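Local coordinates for glycosyl transferase, group 1 family protein (Staphylococcus aureus, PDB 4WAC) that belongs to the group 1 family of glycosyl transferases, is known as TarM, and has a GT-B fold with two Rossmann-like domains, at residues T306-V311 and E481-E486; K351-K356 and E379-L384. All coordinates share one frame; numbering follows the deposited sequence.

How the contacts relate
Contact 1 joins the chain leaving strand 304-306, an outermost strand of the seven-stranded parallel sheet, to the break between helix 465-482 and helix 485-496. Contact 2 lies at strand 382-386, an outermost strand of the six-stranded parallel sheet. Their centres are 36 Å apart and their nearest atoms about 25 Å apart, so they do not touch. Both segments of contact 2 fall between those of contact 1 along the chain: 306-311, 351-356, 379-384, 481-486. Contact 1 thus belongs to the junction of the two Rossmann-like domains, where the chain passes from the first to the second and later returns, whereas contact 2 is internal to the second domain.

Contact 1: T306-V311 and E481-E486; sequences TISNFV and EKYSTE
The ring of Y483 is met obliquely by S308 and V311. S308 OG lies 3.5 Å from both CD1 and CE1 of Y483, and V311 CG2 reaches Y483 CB, the carbon that carries the ring, at 3.8 Å. The F310 ring offers its edge instead: T485 O sits near the ring plane, 3.7 Å from F310 CE1. T485 CG2 is 4.1 Å from F310 CD1, the two side chains crossing at about a right angle. With CG1 of V311 turned opposite the backbone N (chi1 179°), it is the other methyl, CG2, that faces Y483. In the GT-B fold the last helix crosses back to the first domain; here Y483 is the first residue past the end of helix 465-482 and S484 holds the N-cap position of helix 485-496, its OG hydrogen-bonded to S487 OG, while F310 packs on I488 of that helix and on N29 and E33 of helix 23-36. S308 OG donates to N309 O of the next residue at 2.6 Å and has a weak second bond with Q410. I415 of helix 412-419 touches both V311 and Y483.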
loop_
_atom_site.group_PDB
_atom_site.type_symbol
_atom_site.label_atom_id
_atom_site.label_comp_id
_atom_site.label_asym_id
_atom_site.label_seq_id
_atom_site.Cartn_x
_atom_site.Cartn_y
_atom_site.Cartn_z
ATOM N N THR A 306 49.956 14.537 -9.927
ATOM C CA THR A 306 49.383 15.847 -9.668
ATOM C C THR A 306 49.343 16.673 -10.942
ATOM O O THR A 306 50.370 16.919 -11.561
ATOM C CB THR A 306 50.174 16.620 -8.589
ATOM O OG1 THR A 306 50.029 15.964 -7.327
ATOM C CG2 THR A 306 49.642 18.047 -8.461
ATOM N N ILE A 307 48.143 17.070 -11.349
ATOM C CA ILE A 307 47.980 18.019 -12.440
ATOM C C ILE A 307 46.866 18.994 -12.100
ATOM O O ILE A 307 45.718 18.614 -11.938
ATOM C CB ILE A 307 47.662 17.349 -13.794
ATOM C CG1 ILE A 307 48.599 16.174 -14.070
ATOM C CG2 ILE A 307 47.749 18.386 -14.932
ATOM C CD1 ILE A 307 48.309 15.467 -15.401
ATOM N N SER A 308 47.231 20.261 -11.995
ATOM C CA SER A 308 46.291 21.325 -11.702
ATOM C C SER A 308 45.311 21.603 -12.845
ATOM O O SER A 308 45.617 21.384 -14.003
ATOM C CB SER A 308 47.067 22.599 -11.370
ATOM O OG SER A 308 46.328 23.748 -11.737
ATOM N N ASN A 309 44.129 22.098 -12.514
ATOM C CA ASN A 309 43.287 22.702 -13.534
ATOM C C ASN A 309 44.014 23.783 -14.305
ATOM O O ASN A 309 44.878 24.479 -13.774
ATOM C CB ASN A 309 42.017 23.315 -12.933
ATOM C CG ASN A 309 41.059 22.266 -12.394
ATOM O OD1 ASN A 309 40.723 22.272 -11.207
ATOM N ND2 ASN A 309 40.647 21.331 -13.253
ATOM N N PHE A 310 43.652 23.922 -15.571
ATOM C CA PHE A 310 44.096 25.047 -16.357
ATOM C C PHE A 310 43.509 26.308 -15.749
ATOM O O PHE A 310 42.417 26.273 -15.200
ATOM C CB PHE A 310 43.682 24.875 -17.822
ATOM C CG PHE A 310 44.418 23.759 -18.521
ATOM C CD1 PHE A 310 45.662 23.993 -19.119
ATOM C CD2 PHE A 310 43.890 22.473 -18.571
ATOM C CE1 PHE A 310 46.360 22.954 -19.754
ATOM C CE2 PHE A 310 44.578 21.421 -19.214
ATOM C CZ PHE A 310 45.810 21.662 -19.813
ATOM N N VAL A 311 44.241 27.420 -15.817
ATOM C CA VAL A 311 43.686 28.675 -15.336
ATOM C C VAL A 311 43.669 29.727 -16.432
ATOM O O VAL A 311 44.645 29.912 -17.153
ATOM C CB VAL A 311 44.449 29.216 -14.115
ATOM C CG1 VAL A 311 43.840 30.543 -13.667
ATOM C CG2 VAL A 311 44.403 28.207 -12.976
ATOM N N GLU A 481 52.088 33.841 -13.016
ATOM C CA GLU A 481 53.358 33.141 -12.998
ATOM C C GLU A 481 53.149 31.707 -12.520
ATOM O O GLU A 481 53.813 30.783 -12.997
ATOM C CB GLU A 481 54.389 33.897 -12.129
ATOM C CG GLU A 481 54.209 33.775 -10.603
ATOM C CD GLU A 481 54.880 34.910 -9.822
ATOM O OE1 GLU A 481 55.661 35.697 -10.416
ATOM O OE2 GLU A 481 54.600 35.025 -8.608
ATOM N N LYS A 482 52.206 31.500 -11.606
ATOM C CA LYS A 482 52.136 30.201 -10.951
ATOM C C LYS A 482 51.487 29.126 -11.821
ATOM O O LYS A 482 51.997 27.998 -11.911
ATOM C CB LYS A 482 51.415 30.304 -9.606
ATOM C CG LYS A 482 52.168 31.138 -8.578
ATOM C CD LYS A 482 53.633 30.730 -8.490
ATOM C CE LYS A 482 54.443 31.681 -7.616
ATOM N NZ LYS A 482 53.927 31.740 -6.223
ATOM N N TYR A 483 50.390 29.479 -12.485
ATOM C CA TYR A 483 49.593 28.498 -13.229
ATOM C C TYR A 483 49.547 28.760 -14.735
ATOM O O TYR A 483 48.562 29.278 -15.252
ATOM C CB TYR A 483 48.163 28.450 -12.661
ATOM C CG TYR A 483 48.092 27.836 -11.273
ATOM C CD1 TYR A 483 48.399 26.491 -11.078
ATOM C CD2 TYR A 483 47.740 28.599 -10.158
ATOM C CE1 TYR A 483 48.352 25.915 -9.824
ATOM C CE2 TYR A 483 47.684 28.026 -8.886
ATOM C CZ TYR A 483 47.989 26.682 -8.730
ATOM O OH TYR A 483 47.941 26.090 -7.486
ATOM N N SER A 484 50.612 28.381 -15.434
ATOM C CA SER A 484 50.691 28.621 -16.869
ATOM C C SER A 484 50.185 27.412 -17.636
ATOM O O SER A 484 50.477 26.249 -17.283
ATOM C CB SER A 484 52.124 28.925 -17.312
ATOM O OG SER A 484 52.946 27.775 -17.169
ATOM N N THR A 485 49.456 27.706 -18.705
ATOM C CA THR A 485 48.898 26.694 -19.591
ATOM C C THR A 485 49.933 25.673 -20.077
ATOM O O THR A 485 49.676 24.460 -20.063
ATOM C CB THR A 485 48.261 27.356 -20.807
ATOM O OG1 THR A 485 47.195 28.210 -20.381
ATOM C CG2 THR A 485 47.714 26.307 -21.737
ATOM N N GLU A 486 51.104 26.162 -20.494
ATOM C CA GLU A 486 52.109 25.292 -21.106
ATOM C C GLU A 486 52.643 24.280 -20.096
ATOM O O GLU A 486 52.936 23.131 -20.433
ATOM C CB GLU A 486 53.270 26.106 -21.693
ATOM C CG GLU A 486 54.126 25.286 -22.680
ATOM C CD GLU A 486 55.638 25.441 -22.501
ATOM O OE1 GLU A 486 56.255 24.594 -21.808
ATOM O OE2 GLU A 486 56.207 26.396 -23.080
#

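Contact 2: K351-K356 and E379-L384; sequences KDNAVK and ERNVFL
N381 spends both N-H groups of its amide on backbone carbonyls of the facing loop: ND2 donates to V355 O at 2.6 Å (N-H...O angle 151°) and to N353 O at 2.7 Å, the latter bond more bent. Both acceptors lie close to the amide plane of N381, which fixes the rotation of the group and settles which end carries the nitrogen. With CG anti to the carbonyl carbon and beside the backbone N (chi1 -65°), the amide is placed against the loop and ties together two carbonyls on either side of A354. A third bond runs the other way, from K356 NZ to R380 O at 3.1 Å, the nitrogen standing nearly on the extension of that C=O bond (177°). The lysine chain bends at chi2 and again at chi4 to bring its amine there.

Beyond these bonds, the side-chain amides of N353 and N381 are nearly coplanar, their OD1 atoms 3.6 Å apart without bonding. K356 CB meets the edge of the F383 ring, 3.7 Å from CE2, and R380 NH2 also lies at an edge of that ring, in its plane.

The two segments flank a beta-alpha-beta crossover: strand 357-360 follows the first, helix 367-375 lies between, and strand 382-386 starts in the second. Backbone bonds of N381 and F383 to F357 set the two strands side by side in the parallel sheet, while V355, N381 and V382 pack on V348, V349 and A345 of helix 338-351.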
loop_
_atom_site.group_PDB
_atom_site.type_symbol
_atom_site.label_atom_id
_atom_site.label_comp_id
_atom_site.label_asym_id
_atom_site.label_seq_id
_atom_site.Cartn_x
_atom_site.Cartn_y
_atom_site.Cartn_z
ATOM N N LYS A 351 32.643 46.332 15.294
ATOM C CA LYS A 351 33.830 47.178 15.425
ATOM C C LYS A 351 33.845 48.314 14.385
ATOM O O LYS A 351 34.073 49.472 14.738
ATOM C CB LYS A 351 35.116 46.331 15.323
ATOM C CG LYS A 351 35.349 45.337 16.485
ATOM C CD LYS A 351 36.845 45.014 16.652
ATOM C CE LYS A 351 37.123 43.898 17.665
ATOM N NZ LYS A 351 35.995 42.937 17.750
ATOM N N ASP A 352 33.629 47.979 13.110
ATOM C CA ASP A 352 33.460 48.982 12.043
ATOM C C ASP A 352 32.114 48.839 11.320
ATOM O O ASP A 352 31.911 47.875 10.577
ATOM C CB ASP A 352 34.586 48.908 10.995
ATOM C CG ASP A 352 35.970 48.778 11.609
ATOM O OD1 ASP A 352 36.109 48.979 12.838
ATOM O OD2 ASP A 352 36.929 48.530 10.839
ATOM N N ASN A 353 31.222 49.816 11.505
ATOM C CA ASN A 353 29.829 49.697 11.040
ATOM C C ASN A 353 29.590 49.865 9.530
ATOM O O ASN A 353 28.685 49.234 8.976
ATOM C CB ASN A 353 28.933 50.708 11.778
ATOM C CG ASN A 353 27.510 50.179 11.997
ATOM O OD1 ASN A 353 27.114 49.164 11.417
ATOM N ND2 ASN A 353 26.743 50.867 12.841
ATOM N N ALA A 354 30.384 50.710 8.875
ATOM C CA ALA A 354 30.127 51.083 7.477
ATOM C C ALA A 354 30.517 49.989 6.456
ATOM O O ALA A 354 30.293 50.136 5.245
ATOM C CB ALA A 354 30.841 52.387 7.152
ATOM N N VAL A 355 31.098 48.897 6.953
ATOM C CA VAL A 355 31.384 47.714 6.136
ATOM C C VAL A 355 30.106 46.879 5.959
ATOM O O VAL A 355 29.311 46.728 6.895
ATOM C CB VAL A 355 32.522 46.845 6.768
ATOM C CG1 VAL A 355 33.121 45.868 5.749
ATOM C CG2 VAL A 355 33.617 47.741 7.325
ATOM N N LYS A 356 29.904 46.364 4.748
ATOM C CA LYS A 356 28.751 45.532 4.427
ATOM C C LYS A 356 29.230 44.275 3.679
ATOM O O LYS A 356 30.348 44.252 3.145
ATOM C CB LYS A 356 27.735 46.318 3.582
ATOM C CG LYS A 356 27.195 47.608 4.223
ATOM C CD LYS A 356 26.956 48.650 3.134
ATOM C CE LYS A 356 26.476 49.966 3.687
ATOM N NZ LYS A 356 25.139 49.778 4.302
ATOM N N GLU A 379 20.891 42.615 8.511
ATOM C CA GLU A 379 20.730 42.742 7.058
ATOM C C GLU A 379 20.839 44.175 6.476
ATOM O O GLU A 379 20.470 44.411 5.325
ATOM C CB GLU A 379 19.417 42.065 6.582
ATOM C CG GLU A 379 19.550 41.762 5.083
ATOM C CD GLU A 379 18.698 40.660 4.538
ATOM O OE1 GLU A 379 17.885 40.058 5.282
ATOM O OE2 GLU A 379 18.865 40.405 3.326
ATOM N N ARG A 380 21.366 45.133 7.230
ATOM C CA ARG A 380 21.719 46.377 6.552
ATOM C C ARG A 380 23.245 46.452 6.396
ATOM O O ARG A 380 23.788 47.378 5.765
ATOM C CB ARG A 380 21.167 47.610 7.257
ATOM C CG ARG A 380 19.957 48.149 6.458
ATOM C CD ARG A 380 20.429 48.529 5.030
ATOM N NE ARG A 380 19.402 48.899 4.036
ATOM C CZ ARG A 380 18.576 48.058 3.397
ATOM N NH1 ARG A 380 17.714 48.542 2.498
ATOM N NH2 ARG A 380 18.604 46.747 3.634
ATOM N N ASN A 381 23.913 45.439 6.951
ATOM C CA ASN A 381 25.316 45.122 6.656
ATOM C C ASN A 381 25.455 43.874 5.764
ATOM O O ASN A 381 26.188 43.891 4.782
ATOM C CB ASN A 381 26.134 44.935 7.944
ATOM C CG ASN A 381 26.241 46.204 8.757
ATOM O OD1 ASN A 381 25.482 46.429 9.698
ATOM N ND2 ASN A 381 27.191 47.054 8.384
ATOM N N VAL A 382 24.795 42.776 6.126
ATOM C CA VAL A 382 24.971 41.525 5.373
ATOM C C VAL A 382 23.867 41.274 4.339
ATOM O O VAL A 382 22.691 41.128 4.688
ATOM C CB VAL A 382 25.058 40.305 6.319
ATOM C CG1 VAL A 382 24.958 39.003 5.529
ATOM C CG2 VAL A 382 26.360 40.346 7.110
ATOM N N PHE A 383 24.259 41.212 3.067
ATOM C CA PHE A 383 23.303 41.078 1.966
ATOM C C PHE A 383 23.430 39.764 1.173
ATOM O O PHE A 383 24.526 39.350 0.783
ATOM C CB PHE A 383 23.439 42.270 1.007
ATOM C CG PHE A 383 23.277 43.614 1.678
ATOM C CD1 PHE A 383 22.019 44.072 2.059
ATOM C CD2 PHE A 383 24.383 44.429 1.909
ATOM C CE1 PHE A 383 21.869 45.315 2.676
ATOM C CE2 PHE A 383 24.245 45.675 2.518
ATOM C CZ PHE A 383 22.989 46.117 2.906
ATOM N N LEU A 384 22.286 39.132 0.921
ATOM C CA LEU A 384 22.242 37.851 0.223
ATOM C C LEU A 384 21.557 37.980 -1.132
ATOM O O LEU A 384 20.332 37.981 -1.223
ATOM C CB LEU A 384 21.546 36.818 1.106
ATOM C CG LEU A 384 21.437 35.372 0.646
ATOM C CD1 LEU A 384 22.731 34.621 0.884
ATOM C CD2 LEU A 384 20.341 34.774 1.490
#